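Local coordinates for protein arginine kinase (Anthopleura japonica, PDB 4RF6) that catalyses the reversible transfer of a phosphoryl group from ATP to L-arginine, giving phosphoarginine and ADP, within a single chain built as two tandem kinase repeats, at residues S129-V134 with G285-V290; P279-T284 with R337-L342; R485-V490 with P631-T636; D506-V511 with V579-E584. All blocks are in the same frame, centred on the assembly; numbering follows the deposited sequence.

How the interactions relate
Interactions 1 and 2 share the first repeat, their segments alternating in sequence; interactions 3 and 4 follow in the second, interaction 4 nested inside the loop closed by interaction 3. Centres lie about 13 Å apart in the first pair and about 14 Å in the second, both pairs touching, but about 41 Å apart between interactions 1 and 3. Each repeat has its own eight-stranded antiparallel sheet. Interaction 1 joins two neighbouring strands of the first, interaction 2 the loop entering strand 286-293 to the loop leaving adjacent strand 331-336; interactions 3 and 4 attach a loop and a helix to the second. The shared strand order is consistent with two copies of the phosphagen kinase catalytic fold.

Interaction 1 (S129-V134 with G285-V290); sequences STRIRV and GMRASV
The guanidinium of Arg-133 lays one face over the backbone at the start of strand 286-290: Arg-287 N sits 4.0 Å above the centre of that guanidinium plane, and Met-286 C lies nearer its rim. Arg-133 NH1 donates to Gly-285 O at 3.0 Å from well outside the carbonyl plane, bent to 138°, and also hydrogen-bonds to Asn-281 OD1. Arg-133 was modelled in two conformers, so these details hold for one of them. Arg-287 instead meets its neighbour at the guanidinium edge, where Arg-131 NH2 comes in plane, 3.7 Å from Arg-287 NH2. The two chains, each extended with CG opposite the backbone N (chi1 -179° and -175°), cross at about a right angle, and Asp-333 forms a salt bridge with Arg-287. Beneath them the strands run antiparallel. Arg-131 exchanges two backbone hydrogen bonds with Ser-289, and Arg-133 two with Arg-287; Ser-289 N to Arg-131 O, for example, measures 2.8 Å. On the opposite face Met-286 CE packs 3.8 Å from Val-134 CG1, and Ile-132 CG2 lies 3.9 Å from Met-286 SD; Ile-132 packs on helices 246-264 and 344-370, and Met-286 on the latter. A sheet apolar on its helix-covered face and lined with arginines on the other is consistent with the predicted ATP site of phosphagen kinases, where such arginines probably hold the nucleotide phosphates.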
loop_
_atom_site.group_PDB
_atom_site.type_symbol
_atom_site.label_atom_id
_atom_site.label_comp_id
_atom_site.label_asym_id
_atom_site.label_seq_id
_atom_site.Cartn_x
_atom_site.Cartn_y
_atom_site.Cartn_z
ATOM N N SER A 129 2.761 5.431 -4.311
ATOM C CA SER A 129 3.149 4.246 -5.066
ATOM C C SER A 129 3.934 4.598 -6.321
ATOM O O SER A 129 3.830 5.708 -6.843
ATOM C CB SER A 129 1.913 3.418 -5.434
ATOM O OG SER A 129 1.022 4.169 -6.242
ATOM N N THR A 130 4.710 3.629 -6.800
ATOM C CA THR A 130 5.581 3.813 -7.949
ATOM C C THR A 130 5.480 2.570 -8.831
ATOM O O THR A 130 5.434 1.444 -8.320
ATOM C CB THR A 130 7.035 4.032 -7.492
ATOM O OG1 THR A 130 7.120 5.249 -6.736
ATOM C CG2 THR A 130 7.978 4.119 -8.687
ATOM N N ARG A 131 5.429 2.773 -10.145
ATOM C CA ARG A 131 5.204 1.678 -11.088
ATOM C C ARG A 131 5.929 1.960 -12.398
ATOM O O ARG A 131 5.857 3.074 -12.923
ATOM C CB ARG A 131 3.696 1.525 -11.351
ATOM C CG ARG A 131 3.301 0.407 -12.306
ATOM C CD ARG A 131 1.781 0.381 -12.481
ATOM N NE ARG A 131 1.314 -0.674 -13.383
ATOM C CZ ARG A 131 1.209 -0.553 -14.706
ATOM N NH1 ARG A 131 0.765 -1.569 -15.427
ATOM N NH2 ARG A 131 1.549 0.576 -15.314
ATOM N N ILE A 132 6.647 0.965 -12.912
ATOM C CA ILE A 132 7.267 1.090 -14.226
ATOM C C ILE A 132 6.971 -0.156 -15.055
ATOM O O ILE A 132 7.174 -1.289 -14.605
ATOM C CB ILE A 132 8.791 1.335 -14.153
ATOM C CG1 ILE A 132 9.108 2.502 -13.213
ATOM C CG2 ILE A 132 9.344 1.618 -15.543
ATOM C CD1 ILE A 132 10.594 2.805 -13.076
ATOM N N ARG A 133 6.475 0.072 -16.262
ATOM C CA ARG A 133 6.080 -1.002 -17.163
ATOM C C ARG A 133 6.767 -0.825 -18.507
ATOM O O ARG A 133 6.910 0.295 -18.978
ATOM C CB ARG A 133 4.567 -0.958 -17.361
ATOM C CG ARG A 133 4.033 -1.880 -18.441
ATOM C CD ARG A 133 3.036 -1.143 -19.320
ATOM N NE ARG A 133 3.602 -0.766 -20.613
ATOM C CZ ARG A 133 3.083 0.154 -21.422
ATOM N NH1 ARG A 133 3.668 0.422 -22.581
ATOM N NH2 ARG A 133 1.987 0.812 -21.071
ATOM N N VAL A 134 7.204 -1.929 -19.112
ATOM C CA VAL A 134 7.735 -1.902 -20.471
ATOM C C VAL A 134 7.139 -3.044 -21.286
ATOM O O VAL A 134 6.861 -4.125 -20.760
ATOM C CB VAL A 134 9.281 -1.978 -20.530
ATOM C CG1 VAL A 134 9.908 -0.683 -20.022
ATOM C CG2 VAL A 134 9.788 -3.178 -19.740
ATOM N N GLY A 285 8.825 1.826 -24.967
ATOM C CA GLY A 285 7.706 0.954 -24.663
ATOM C C GLY A 285 7.273 1.088 -23.221
ATOM O O GLY A 285 6.647 0.182 -22.667
ATOM N N MET A 286 7.594 2.229 -22.613
ATOM C CA MET A 286 7.479 2.375 -21.165
ATOM C C MET A 286 6.310 3.243 -20.721
ATOM O O MET A 286 6.056 4.296 -21.308
ATOM C CB MET A 286 8.781 2.960 -20.597
ATOM C CG MET A 286 8.740 3.270 -19.097
ATOM S SD MET A 286 10.279 3.988 -18.507
ATOM C CE MET A 286 11.391 2.612 -18.769
ATOM N N ARG A 287 5.595 2.795 -19.691
ATOM C CA ARG A 287 4.775 3.711 -18.899
ATOM C C ARG A 287 5.257 3.710 -17.453
ATOM O O ARG A 287 5.168 2.695 -16.754
ATOM C CB ARG A 287 3.282 3.376 -18.942
ATOM C CG ARG A 287 2.442 4.429 -18.201
ATOM C CD ARG A 287 0.961 4.076 -18.086
ATOM N NE ARG A 287 0.224 5.121 -17.373
ATOM C CZ ARG A 287 -0.157 5.044 -16.099
ATOM N NH1 ARG A 287 -0.817 6.051 -15.539
ATOM N NH2 ARG A 287 0.114 3.958 -15.383
ATOM N N ALA A 288 5.774 4.856 -17.018
ATOM C CA ALA A 288 6.190 5.062 -15.635
ATOM C C ALA A 288 5.107 5.879 -14.945
ATOM O O ALA A 288 4.587 6.837 -15.524
ATOM C CB ALA A 288 7.519 5.802 -15.591
ATOM N N SER A 289 4.768 5.523 -13.710
ATOM C CA SER A 289 3.665 6.172 -13.002
ATOM C C SER A 289 3.915 6.278 -11.497
ATOM O O SER A 289 4.251 5.279 -10.856
ATOM C CB SER A 289 2.364 5.407 -13.259
ATOM O OG SER A 289 1.363 5.747 -12.317
ATOM N N VAL A 290 3.729 7.473 -10.941
ATOM C CA VAL A 290 3.854 7.704 -9.504
ATOM C C VAL A 290 2.554 8.316 -8.990
ATOM O O VAL A 290 2.062 9.291 -9.558
ATOM C CB VAL A 290 5.040 8.658 -9.199
ATOM C CG1 VAL A 290 4.992 9.154 -7.759
ATOM C CG2 VAL A 290 6.365 7.974 -9.477
HETATM O O HOH W 1 2.222 3.871 -9.079
#

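Interaction 2 (P279-T284 with R337-L342)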
loop_
_atom_site.group_PDB
_atom_site.type_symbol
_atom_site.label_atom_id
_atom_site.label_comp_id
_atom_site.label_asym_id
_atom_site.label_seq_id
_atom_site.Cartn_x
_atom_site.Cartn_y
_atom_site.Cartn_z
ATOM N N PRO A 279 1.537 1.062 -32.273
ATOM C CA PRO A 279 2.600 2.067 -32.418
ATOM C C PRO A 279 2.685 3.055 -31.253
ATOM O O PRO A 279 3.659 3.803 -31.181
ATOM C CB PRO A 279 2.234 2.805 -33.722
ATOM C CG PRO A 279 0.826 2.368 -34.058
ATOM C CD PRO A 279 0.667 1.001 -33.461
ATOM N N SER A 280 1.698 3.066 -30.361
ATOM C CA SER A 280 1.729 3.975 -29.220
ATOM C C SER A 280 2.817 3.565 -28.230
ATOM O O SER A 280 3.278 4.378 -27.415
ATOM C CB SER A 280 0.373 3.998 -28.511
ATOM O OG SER A 280 0.045 2.723 -27.978
ATOM N N ASN A 281 3.218 2.298 -28.313
ATOM C CA ASN A 281 4.143 1.693 -27.360
ATOM C C ASN A 281 5.562 1.503 -27.888
ATOM O O ASN A 281 6.336 0.756 -27.302
ATOM C CB ASN A 281 3.600 0.334 -26.900
ATOM C CG ASN A 281 2.512 0.463 -25.855
ATOM O OD1 ASN A 281 2.656 1.197 -24.883
ATOM N ND2 ASN A 281 1.412 -0.253 -26.056
ATOM N N LEU A 282 5.907 2.159 -28.990
ATOM C CA LEU A 282 7.246 2.020 -29.552
ATOM C C LEU A 282 8.276 2.771 -28.702
ATOM O O LEU A 282 7.923 3.417 -27.712
ATOM C CB LEU A 282 7.278 2.514 -31.003
ATOM C CG LEU A 282 6.408 1.749 -32.004
ATOM C CD1 LEU A 282 6.348 2.482 -33.338
ATOM C CD2 LEU A 282 6.922 0.330 -32.202
ATOM N N GLY A 283 9.547 2.675 -29.086
ATOM C CA GLY A 283 10.615 3.376 -28.391
ATOM C C GLY A 283 11.033 2.678 -27.112
ATOM O O GLY A 283 11.584 1.577 -27.148
ATOM N N THR A 284 10.778 3.327 -25.980
ATOM C CA THR A 284 11.048 2.734 -24.677
ATOM C C THR A 284 10.000 1.685 -24.358
ATOM O O THR A 284 10.241 0.777 -23.557
ATOM C CB THR A 284 10.984 3.773 -23.567
ATOM O OG1 THR A 284 9.678 4.374 -23.554
ATOM C CG2 THR A 284 12.054 4.843 -23.768
ATOM N N ARG A 337 4.740 11.295 -20.860
ATOM C CA ARG A 337 4.001 11.479 -22.101
ATOM C C ARG A 337 4.756 10.917 -23.305
ATOM O O ARG A 337 4.169 10.715 -24.370
ATOM C CB ARG A 337 3.673 12.958 -22.330
ATOM C CG ARG A 337 2.272 13.358 -21.887
ATOM C CD ARG A 337 1.942 14.799 -22.262
ATOM N NE ARG A 337 2.772 15.759 -21.539
ATOM C CZ ARG A 337 2.385 16.989 -21.211
ATOM N NH1 ARG A 337 1.171 17.415 -21.534
ATOM N NH2 ARG A 337 3.214 17.793 -20.551
ATOM N N ARG A 338 6.051 10.660 -23.130
ATOM C CA ARG A 338 6.932 10.348 -24.257
ATOM C C ARG A 338 7.616 8.970 -24.177
ATOM O O ARG A 338 7.937 8.479 -23.088
ATOM C CB ARG A 338 7.984 11.453 -24.409
ATOM C CG ARG A 338 7.408 12.832 -24.704
ATOM C CD ARG A 338 8.522 13.855 -24.836
ATOM N NE ARG A 338 8.070 15.125 -25.405
ATOM C CZ ARG A 338 8.885 16.123 -25.734
ATOM N NH1 ARG A 338 10.194 16.003 -25.547
ATOM N NH2 ARG A 338 8.391 17.243 -26.244
ATOM N N ARG A 339 7.839 8.363 -25.343
ATOM C CA ARG A 339 8.469 7.046 -25.435
ATOM C C ARG A 339 9.488 6.970 -26.571
ATOM O O ARG A 339 10.371 6.105 -26.577
ATOM C CB ARG A 339 7.416 5.961 -25.659
ATOM C CG ARG A 339 6.437 5.784 -24.522
ATOM C CD ARG A 339 5.512 4.606 -24.776
ATOM N NE ARG A 339 4.625 4.386 -23.643
ATOM C CZ ARG A 339 3.355 4.774 -23.600
ATOM N NH1 ARG A 339 2.813 5.387 -24.645
ATOM N NH2 ARG A 339 2.626 4.537 -22.515
ATOM N N LEU A 340 9.343 7.856 -27.549
ATOM C CA LEU A 340 10.278 7.914 -28.667
ATOM C C LEU A 340 11.126 9.171 -28.573
ATOM O O LEU A 340 10.593 10.282 -28.469
ATOM C CB LEU A 340 9.537 7.887 -30.007
ATOM C CG LEU A 340 9.238 6.507 -30.595
ATOM C CD1 LEU A 340 8.295 6.605 -31.793
ATOM C CD2 LEU A 340 10.535 5.822 -30.988
ATOM N N GLY A 341 12.445 8.998 -28.593
ATOM C CA GLY A 341 13.346 10.139 -28.598
ATOM C C GLY A 341 14.009 10.364 -27.255
ATOM O O GLY A 341 14.788 11.304 -27.091
ATOM N N LEU A 342 13.684 9.510 -26.287
ATOM C CA LEU A 342 14.355 9.535 -24.990
ATOM C C LEU A 342 14.547 8.107 -24.516
ATOM O O LEU A 342 13.748 7.229 -24.840
ATOM C CB LEU A 342 13.568 10.355 -23.962
ATOM C CG LEU A 342 12.402 9.703 -23.216
ATOM C CD1 LEU A 342 11.902 10.624 -22.113
ATOM C CD2 LEU A 342 11.267 9.352 -24.163
HETATM O O HOH W 2 9.612 6.445 -21.850
#
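Thr-284 and Arg-339 make the tight end of this contact. Thr-284 N donates to Arg-339 O at 2.9 Å and 154°, and the same oxygen is approached by Gly-283 CA at 3.3 Å, an approach possible because Gly-283 has no CB, which would collide with Arg-339 O. The methyl of Thr-284 presses close to a second carbonyl, with CG2 only 3.1 Å from Leu-342 O. Thr-284 OG1, held between the backbone N and carbonyl carbon (chi1 59°), turns to lie 3.5 Å from Arg-339 CB, bonds with Met-286 N, and shares a water with Arg-338 O. Apolar contact is sparser: Leu-340 CD2 reaches Gly-283 CA at 3.6 Å, while Leu-282 and Leu-340 meet at longer range.

Farther out, where Ser-280, Asn-281 and Arg-339 are all partly exposed, the direct grip between the two loops slackens, although NE of Arg-339 is held by Met-286 O. The extended Arg-339 chain runs beside Asn-281 in the same direction, and Asn-281 OD1, whose hydrogen bond goes to Arg-133 instead, stands 3.8 Å above the centre of the Arg-339 guanidinium face. Arg-339 NH1 gives Ser-280 O a weak bond, 3.0 Å long but bent to 126°.

The two loops thus close over the ends of neighbouring sheet strands, one leading into strand 286-293 and the other leaving strand 331-336. Ile-93 of helix 86-96 packs on Leu-282 and Leu-340, Tyr-96 touches Ser-280 and Arg-339, and helix 344-370 borders Thr-284 and Leu-342.

Interaction 3 (R485-V490 with P631-T636)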
loop_
_atom_site.group_PDB
_atom_site.type_symbol
_atom_site.label_atom_id
_atom_site.label_comp_id
_atom_site.label_asym_id
_atom_site.label_seq_id
_atom_site.Cartn_x
_atom_site.Cartn_y
_atom_site.Cartn_z
ATOM N N ARG A 485 -4.998 -6.779 27.715
ATOM C CA ARG A 485 -4.320 -6.319 26.507
ATOM C C ARG A 485 -3.135 -5.436 26.877
ATOM O O ARG A 485 -3.220 -4.657 27.829
ATOM C CB ARG A 485 -5.303 -5.521 25.640
ATOM C CG ARG A 485 -4.677 -4.746 24.470
ATOM C CD ARG A 485 -4.306 -3.305 24.853
ATOM N NE ARG A 485 -5.443 -2.391 24.788
ATOM C CZ ARG A 485 -5.380 -1.101 25.098
ATOM N NH1 ARG A 485 -4.233 -0.571 25.507
ATOM N NH2 ARG A 485 -6.463 -0.339 25.001
ATOM N N VAL A 486 -2.042 -5.533 26.122
ATOM C CA VAL A 486 -0.972 -4.540 26.232
ATOM C C VAL A 486 -0.602 -4.011 24.850
ATOM O O VAL A 486 -0.599 -4.750 23.865
ATOM C CB VAL A 486 0.298 -5.065 26.964
ATOM C CG1 VAL A 486 -0.010 -5.425 28.406
ATOM C CG2 VAL A 486 0.903 -6.249 26.236
ATOM N N ALA A 487 -0.322 -2.717 24.780
ATOM C CA ALA A 487 0.228 -2.125 23.571
ATOM C C ALA A 487 1.742 -2.127 23.716
ATOM O O ALA A 487 2.262 -1.810 24.782
ATOM C CB ALA A 487 -0.276 -0.705 23.398
ATOM N N ARG A 488 2.452 -2.470 22.648
ATOM C CA ARG A 488 3.910 -2.435 22.679
ATOM C C ARG A 488 4.425 -1.926 21.340
ATOM O O ARG A 488 3.760 -2.090 20.311
ATOM C CB ARG A 488 4.484 -3.824 22.974
ATOM C CG ARG A 488 4.220 -4.368 24.380
ATOM C CD ARG A 488 5.034 -3.612 25.434
ATOM N NE ARG A 488 4.886 -4.208 26.763
ATOM C CZ ARG A 488 3.983 -3.821 27.660
ATOM N NH1 ARG A 488 3.142 -2.826 27.382
ATOM N NH2 ARG A 488 3.920 -4.431 28.836
ATOM N N ASN A 489 5.593 -1.289 21.353
ATOM C CA ASN A 489 6.257 -0.939 20.105
ATOM C C ASN A 489 7.668 -1.514 20.077
ATOM O O ASN A 489 8.307 -1.642 21.124
ATOM C CB ASN A 489 6.230 0.571 19.872
ATOM C CG ASN A 489 4.823 1.081 19.580
ATOM O OD1 ASN A 489 4.390 1.115 18.426
ATOM N ND2 ASN A 489 4.093 1.449 20.628
ATOM N N VAL A 490 8.133 -1.891 18.888
ATOM C CA VAL A 490 9.392 -2.626 18.754
ATOM C C VAL A 490 10.611 -1.701 18.806
ATOM O O VAL A 490 10.669 -0.685 18.104
ATOM C CB VAL A 490 9.405 -3.488 17.467
ATOM C CG1 VAL A 490 10.710 -4.249 17.348
ATOM C CG2 VAL A 490 8.238 -4.465 17.465
ATOM N N PRO A 631 0.115 9.010 23.721
ATOM C CA PRO A 631 0.522 9.170 25.123
ATOM C C PRO A 631 -0.461 8.559 26.122
ATOM O O PRO A 631 -0.096 8.387 27.282
ATOM C CB PRO A 631 0.584 10.693 25.297
ATOM C CG PRO A 631 0.817 11.228 23.898
ATOM C CD PRO A 631 0.025 10.302 23.013
ATOM N N THR A 632 -1.679 8.231 25.687
ATOM C CA THR A 632 -2.632 7.551 26.561
ATOM C C THR A 632 -2.240 6.098 26.813
ATOM O O THR A 632 -2.677 5.491 27.789
ATOM C CB THR A 632 -4.073 7.587 26.005
ATOM O OG1 THR A 632 -4.141 6.864 24.768
ATOM C CG2 THR A 632 -4.525 9.009 25.792
ATOM N N ASN A 633 -1.416 5.545 25.929
ATOM C CA ASN A 633 -1.015 4.147 26.034
ATOM C C ASN A 633 0.368 3.934 26.646
ATOM O O ASN A 633 0.955 2.860 26.497
ATOM C CB ASN A 633 -1.062 3.475 24.662
ATOM C CG ASN A 633 -2.410 2.860 24.361
ATOM O OD1 ASN A 633 -2.692 1.735 24.775
ATOM N ND2 ASN A 633 -3.248 3.589 23.631
ATOM N N LEU A 634 0.887 4.945 27.334
ATOM C CA LEU A 634 2.192 4.835 27.982
ATOM C C LEU A 634 2.141 3.944 29.226
ATOM O O LEU A 634 1.080 3.411 29.576
ATOM C CB LEU A 634 2.714 6.226 28.340
ATOM C CG LEU A 634 2.991 7.131 27.143
ATOM C CD1 LEU A 634 3.328 8.540 27.606
ATOM C CD2 LEU A 634 4.129 6.563 26.317
ATOM N N GLY A 635 3.291 3.773 29.880
ATOM C CA GLY A 635 3.384 3.005 31.115
ATOM C C GLY A 635 3.318 1.505 30.897
ATOM O O GLY A 635 4.206 0.916 30.274
ATOM N N THR A 636 2.265 0.888 31.421
ATOM C CA THR A 636 1.981 -0.522 31.181
ATOM C C THR A 636 1.385 -0.743 29.793
ATOM O O THR A 636 1.393 -1.868 29.279
ATOM C CB THR A 636 0.950 -1.029 32.176
ATOM O OG1 THR A 636 -0.254 -0.271 32.005
ATOM C CG2 THR A 636 1.456 -0.868 33.594
HETATM O O HOH W 3 -5.593 2.922 24.856
#
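Arg-485 crosses Asn-633 at about a right angle. Its chain bends at chi2 and chi3, which brings NH1 to 2.9 Å from Asn-633 OD1 with the guanidinium and amide planes 38° apart; the bond is weak, bent to 121°, and NH1 also serves Gly-637 O. A water accepts weakly from Asn-633 ND2, at 2.7 Å, and more distantly from Arg-485 NH2. Val-486 follows, with CG1 3.9 Å from Thr-636 O while CG2 covers one face of the Arg-488 guanidinium, 4.1 Å above its centre. Strand 479-488 lies in the interior of the antiparallel sheet of the phosphagen kinase catalytic domain, between strands 587-594 and 638-645, and segment 631-636 is the loop leading into the latter. Ala-487 points its methyl at that loop, CB 3.7 Å from Asn-633 OD1, and pairs through its backbone with Gly-637. At Arg-488 the side chain folds back at chi2, and NH1 donates in the guanidinium plane to Thr-636 O, 2.8 Å away and nearly straight at 173°, though it stands well above the carbonyl plane of that acceptor. The same NH1 also donates to Ala-487 O at 2.9 Å, NH2 forms a salt bridge with Glu-696, and Tyr-626 adds a cation-pi contact.

Interaction 4 (D506-V511 with V579-E584); sequences DIERKV and VWINEE
Val-511 and Ile-581 slide past each other in opposite directions, each pointing its CB at the other segment, and Val-511 CG1 to Ile-581 CD1, at 3.6 Å, is the closest apolar approach. Ile-581 places CG1 opposite its carbonyl carbon (chi1 -56°) and keeps the chain extended to CD1, carrying that methyl to the valine, while its other branch, CG2, rests 4.2 Å from Glu-508 CA. One helical turn before Val-511, Ile-507 crosses the amide of Asn-582 at a slant; its CG2 methyl touches both ends of that group, 3.7 Å from OD1 and 3.9 Å from ND2. The amide meets Ile-507 and Glu-508 by packing alone; ND2 donates to Gly-566 O and weakly to Arg-504 O of the same helix. Asn-582 has left-handed backbone angles (phi 60°, psi 33°), consistent with a turn just after the strand ends. Glu-508, with CB 4.1 Å from Asn-582 ND2, hydrogen-bonds through OE1 to Tyr-526 OH. Helix 501-516 thus lies on one face of the second repeat's sheet: Ile-581 of strand 577-581 also packs on Val-512 and Leu-515 of that helix and on Tyr-526 of edge strand 524-528, while Val-511 reaches Leu-587 on strand 587-594.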
loop_
_atom_site.group_PDB
_atom_site.type_symbol
_atom_site.label_atom_id
_atom_site.label_comp_id
_atom_site.label_asym_id
_atom_site.label_seq_id
_atom_site.Cartn_x
_atom_site.Cartn_y
_atom_site.Cartn_z
ATOM N N ASP A 506 9.796 -4.216 7.994
ATOM C CA ASP A 506 10.758 -4.932 8.837
ATOM C C ASP A 506 10.093 -5.405 10.122
ATOM O O ASP A 506 10.313 -6.526 10.570
ATOM C CB ASP A 506 11.964 -4.055 9.187
ATOM C CG ASP A 506 12.926 -3.884 8.025
ATOM O OD1 ASP A 506 12.796 -4.628 7.027
ATOM O OD2 ASP A 506 13.816 -3.010 8.115
ATOM N N ILE A 507 9.286 -4.532 10.713
ATOM C CA ILE A 507 8.542 -4.864 11.925
ATOM C C ILE A 507 7.604 -6.047 11.692
ATOM O O ILE A 507 7.606 -7.000 12.470
ATOM C CB ILE A 507 7.757 -3.642 12.442
ATOM C CG1 ILE A 507 8.719 -2.610 13.031
ATOM C CG2 ILE A 507 6.721 -4.060 13.472
ATOM C CD1 ILE A 507 8.139 -1.206 13.157
ATOM N N GLU A 508 6.811 -5.997 10.623
ATOM C CA GLU A 508 5.898 -7.097 10.324
ATOM C C GLU A 508 6.674 -8.408 10.190
ATOM O O GLU A 508 6.290 -9.432 10.756
ATOM C CB GLU A 508 5.095 -6.839 9.044
ATOM C CG GLU A 508 4.033 -7.908 8.797
ATOM C CD GLU A 508 3.548 -7.979 7.359
ATOM O OE1 GLU A 508 2.524 -8.654 7.126
ATOM O OE2 GLU A 508 4.191 -7.378 6.469
ATOM N N ARG A 509 7.784 -8.356 9.461
ATOM C CA ARG A 509 8.606 -9.541 9.213
ATOM C C ARG A 509 9.153 -10.144 10.506
ATOM O O ARG A 509 9.099 -11.360 10.711
ATOM C CB ARG A 509 9.767 -9.184 8.277
ATOM C CG ARG A 509 10.539 -10.384 7.749
ATOM C CD ARG A 509 11.751 -9.963 6.924
ATOM N NE ARG A 509 12.919 -9.686 7.761
ATOM C CZ ARG A 509 13.303 -8.468 8.126
ATOM N NH1 ARG A 509 14.375 -8.300 8.889
ATOM N NH2 ARG A 509 12.614 -7.412 7.721
ATOM N N LYS A 510 9.677 -9.294 11.384
ATOM C CA LYS A 510 10.293 -9.781 12.619
ATOM C C LYS A 510 9.271 -10.254 13.650
ATOM O O LYS A 510 9.509 -11.236 14.359
ATOM C CB LYS A 510 11.224 -8.730 13.219
ATOM C CG LYS A 510 12.257 -8.215 12.232
ATOM C CD LYS A 510 13.590 -7.879 12.876
ATOM C CE LYS A 510 13.526 -6.629 13.723
ATOM N NZ LYS A 510 14.869 -5.977 13.805
ATOM N N VAL A 511 8.134 -9.569 13.735
ATOM C CA VAL A 511 7.072 -9.998 14.654
ATOM C C VAL A 511 6.483 -11.350 14.229
ATOM O O VAL A 511 6.375 -12.277 15.046
ATOM C CB VAL A 511 5.956 -8.946 14.789
ATOM C CG1 VAL A 511 4.824 -9.492 15.631
ATOM C CG2 VAL A 511 6.504 -7.666 15.413
ATOM N N VAL A 579 -3.022 -11.161 18.450
ATOM C CA VAL A 579 -2.094 -10.062 18.195
ATOM C C VAL A 579 -2.515 -9.282 16.955
ATOM O O VAL A 579 -2.819 -9.870 15.913
ATOM C CB VAL A 579 -0.649 -10.559 18.002
ATOM C CG1 VAL A 579 0.297 -9.380 17.834
ATOM C CG2 VAL A 579 -0.210 -11.414 19.177
ATOM N N TRP A 580 -2.550 -7.959 17.074
ATOM C CA TRP A 580 -2.697 -7.104 15.906
ATOM C C TRP A 580 -1.344 -6.486 15.604
ATOM O O TRP A 580 -0.683 -5.957 16.506
ATOM C CB TRP A 580 -3.726 -6.006 16.152
ATOM C CG TRP A 580 -5.135 -6.495 16.136
ATOM C CD1 TRP A 580 -5.574 -7.746 15.790
ATOM C CD2 TRP A 580 -6.302 -5.744 16.490
ATOM N NE1 TRP A 580 -6.941 -7.812 15.905
ATOM C CE2 TRP A 580 -7.414 -6.598 16.333
ATOM C CE3 TRP A 580 -6.515 -4.431 16.928
ATOM C CZ2 TRP A 580 -8.725 -6.180 16.595
ATOM C CZ3 TRP A 580 -7.814 -4.016 17.186
ATOM C CH2 TRP A 580 -8.902 -4.889 17.022
ATOM N N ILE A 581 -0.931 -6.554 14.340
ATOM C CA ILE A 581 0.365 -6.020 13.933
ATOM C C ILE A 581 0.222 -4.736 13.123
ATOM O O ILE A 581 -0.473 -4.705 12.100
ATOM C CB ILE A 581 1.178 -7.055 13.136
ATOM C CG1 ILE A 581 1.343 -8.338 13.954
ATOM C CG2 ILE A 581 2.544 -6.489 12.757
ATOM C CD1 ILE A 581 2.148 -9.420 13.247
ATOM N N ASN A 582 0.882 -3.680 13.601
ATOM C CA ASN A 582 0.913 -2.387 12.925
ATOM C C ASN A 582 -0.456 -1.737 12.736
ATOM O O ASN A 582 -0.689 -1.040 11.746
ATOM C CB ASN A 582 1.676 -2.483 11.591
ATOM C CG ASN A 582 3.180 -2.583 11.790
ATOM O OD1 ASN A 582 3.735 -1.938 12.672
ATOM N ND2 ASN A 582 3.843 -3.403 10.969
ATOM N N GLU A 583 -1.354 -1.973 13.689
ATOM C CA GLU A 583 -2.625 -1.260 13.724
ATOM C C GLU A 583 -2.379 0.180 14.214
ATOM O O GLU A 583 -1.834 1.004 13.472
ATOM C CB GLU A 583 -3.632 -2.006 14.606
ATOM C CG GLU A 583 -5.073 -1.508 14.496
ATOM C CD GLU A 583 -5.568 -0.857 15.776
ATOM O OE1 GLU A 583 -4.928 -1.052 16.832
ATOM O OE2 GLU A 583 -6.596 -0.147 15.717
ATOM N N GLU A 584 -2.753 0.486 15.455
ATOM C CA GLU A 584 -2.490 1.812 16.029
ATOM C C GLU A 584 -1.095 1.849 16.647
ATOM O O GLU A 584 -0.358 2.829 16.503
ATOM C CB GLU A 584 -3.540 2.168 17.086
ATOM C CG GLU A 584 -3.399 3.578 17.666
ATOM C CD GLU A 584 -4.508 3.924 18.649
ATOM O OE1 GLU A 584 -5.388 3.070 18.879
ATOM O OE2 GLU A 584 -4.503 5.049 19.188
#